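Local coordinates for DUF3861 domain-containing protein (PDB 3CJL) that is of unknown function but folds as a small alpha-plus-beta DUF3861 domain that pairs one strand with a second copy of itself in a two-chain assembly, at residues N4-T9 with F24-D29. Numbering follows the deposited sequence.
Sequences NIYQIT and FSLHDD
N4 and L26 face each other as an antiparallel hydrogen-bonded pair: N4 N donates to L26 O at 2.7 Å, and L26 N returns the bond to N4 O with an N-H...O angle of 161°. Y6 and F24, two residues on in one strand and two back in the other, repeat the pattern, Y6 N reaching F24 O at 2.8 Å and F24 N meeting Y6 O in a nearly straight bond of 170°. Between them I5 and S25 form the non-hydrogen-bonded pair, where S25 CA sits 3.2 Å from N4 O in a CA-H...O contact.

Beyond the ladder, Y6 OH donates to a water whose oxygen, 2.5 Å away, lies in the ring plane at its edge; that water in turn donates to D29 OD1. The same hydroxyl bonds L30 N, while D29 OD1 accepts from K32 N as the N-cap of helix 30-37, so the tyrosine is tied to the start of that helix. The phenol reaches this turn because CG lies anti to the carbonyl carbon (chi1 -57°), laying the ring along the chain toward N4.

L26 crosses the Y6 side chain at about a right angle, its CD1 coming obliquely to 3.9 Å from Y6 CE2. I8 CG1 approaches F24 CB more loosely, at 4.3 Å, and the F24 side chain packs on L57 and V61 of helix 45-64.

Y6 to T9 also pair antiparallel with a strand of the second subunit, extending the sheet across the interface. The alternating pairs make an antiparallel ladder; as strands 4-12 and 19-26 are consecutive, they form a beta hairpin, whose second strand runs through a short turn into an N-capped helix.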
# COMPACT_ATOMS: atom_id res chain seq x y z
N ASN A 4 -11.82 6.49 -8.77
CA ASN A 4 -11.34 5.72 -9.91
C ASN A 4 -11.31 4.27 -9.46
O ASN A 4 -10.76 3.96 -8.40
CB ASN A 4 -9.93 6.18 -10.31
CG ASN A 4 -9.87 7.65 -10.72
OD1 ASN A 4 -9.63 8.54 -9.91
ND2 ASN A 4 -10.06 7.90 -11.98
N ILE A 5 -11.88 3.37 -10.27
CA ILE A 5 -12.03 1.96 -9.93
C ILE A 5 -10.93 1.13 -10.58
O ILE A 5 -10.67 1.25 -11.77
CB ILE A 5 -13.42 1.42 -10.36
CG1 ILE A 5 -14.55 2.30 -9.76
CG2 ILE A 5 -13.61 0.01 -9.88
CD1 ILE A 5 -15.92 2.01 -10.39
N TYR A 6 -10.28 0.31 -9.77
CA TYR A 6 -9.19 -0.54 -10.22
C TYR A 6 -9.48 -1.95 -9.79
O TYR A 6 -10.21 -2.14 -8.81
CB TYR A 6 -7.84 -0.11 -9.61
CG TYR A 6 -7.48 1.33 -9.90
CD1 TYR A 6 -6.78 1.67 -11.04
CD2 TYR A 6 -7.88 2.35 -9.03
CE1 TYR A 6 -6.49 3.01 -11.33
CE2 TYR A 6 -7.59 3.70 -9.31
CZ TYR A 6 -6.89 4.01 -10.46
OH TYR A 6 -6.59 5.32 -10.74
N GLN A 7 -8.95 -2.92 -10.54
CA GLN A 7 -8.87 -4.29 -10.07
C GLN A 7 -7.41 -4.51 -9.66
O GLN A 7 -6.50 -4.26 -10.45
CB GLN A 7 -9.26 -5.31 -11.13
CG GLN A 7 -9.44 -6.74 -10.56
CD GLN A 7 -10.71 -6.90 -9.74
OE1 GLN A 7 -11.61 -6.06 -9.79
NE2 GLN A 7 -10.79 -7.99 -8.98
N ILE A 8 -7.20 -5.01 -8.45
CA ILE A 8 -5.87 -5.31 -7.94
C ILE A 8 -5.72 -6.82 -7.83
O ILE A 8 -6.52 -7.49 -7.16
CB ILE A 8 -5.62 -4.70 -6.54
CG1 ILE A 8 -6.07 -3.23 -6.45
CG2 ILE A 8 -4.16 -4.90 -6.11
CD1 ILE A 8 -5.50 -2.34 -7.47
N THR A 9 -4.67 -7.36 -8.44
CA THR A 9 -4.40 -8.79 -8.40
C THR A 9 -2.99 -9.01 -7.88
O THR A 9 -2.07 -8.34 -8.33
CB THR A 9 -4.56 -9.40 -9.82
OG1 THR A 9 -5.83 -9.03 -10.35
CG2 THR A 9 -4.40 -10.95 -9.82
N PHE A 24 -10.99 -2.12 -6.15
CA PHE A 24 -10.74 -1.05 -5.23
C PHE A 24 -10.82 0.31 -5.87
O PHE A 24 -10.42 0.50 -7.00
CB PHE A 24 -9.40 -1.27 -4.54
CG PHE A 24 -9.28 -0.52 -3.27
CD1 PHE A 24 -10.16 -0.79 -2.21
CD2 PHE A 24 -8.31 0.47 -3.12
CE1 PHE A 24 -10.09 -0.06 -1.01
CE2 PHE A 24 -8.22 1.18 -1.93
CZ PHE A 24 -9.11 0.91 -0.88
N SER A 25 -11.40 1.26 -5.14
CA SER A 25 -11.62 2.60 -5.63
C SER A 25 -10.66 3.57 -4.92
O SER A 25 -10.53 3.48 -3.72
CB SER A 25 -13.07 3.00 -5.37
OG SER A 25 -13.34 4.31 -5.83
N LEU A 26 -9.99 4.44 -5.68
CA LEU A 26 -9.12 5.48 -5.12
C LEU A 26 -9.67 6.81 -5.60
O LEU A 26 -10.14 6.91 -6.72
CB LEU A 26 -7.67 5.37 -5.60
CG LEU A 26 -6.90 4.07 -5.32
CD1 LEU A 26 -5.57 4.09 -6.05
CD2 LEU A 26 -6.71 3.81 -3.82
N HIS A 27 -9.53 7.83 -4.77
CA HIS A 27 -9.96 9.18 -5.10
C HIS A 27 -8.89 10.07 -5.71
O HIS A 27 -8.96 11.29 -5.63
CB HIS A 27 -10.59 9.79 -3.87
CG HIS A 27 -11.85 9.11 -3.51
ND1 HIS A 27 -13.00 9.29 -4.24
CD2 HIS A 27 -12.12 8.16 -2.59
CE1 HIS A 27 -13.94 8.52 -3.74
NE2 HIS A 27 -13.44 7.83 -2.73
N ASP A 28 -7.91 9.43 -6.33
CA ASP A 28 -6.93 10.06 -7.19
C ASP A 28 -6.80 9.19 -8.43
O ASP A 28 -7.13 8.01 -8.40
CB ASP A 28 -5.58 10.14 -6.48
CG ASP A 28 -5.57 11.16 -5.36
OD1 ASP A 28 -5.70 12.37 -5.66
OD2 ASP A 28 -5.40 10.76 -4.18
N ASP A 29 -6.35 9.80 -9.52
CA ASP A 29 -6.03 9.09 -10.74
C ASP A 29 -4.63 8.53 -10.51
O ASP A 29 -3.66 9.25 -10.63
CB ASP A 29 -6.06 10.07 -11.93
CG ASP A 29 -5.74 9.41 -13.25
OD1 ASP A 29 -5.10 8.34 -13.26
OD2 ASP A 29 -6.10 9.98 -14.30
O HOH W 1 -5.91 5.88 -13.05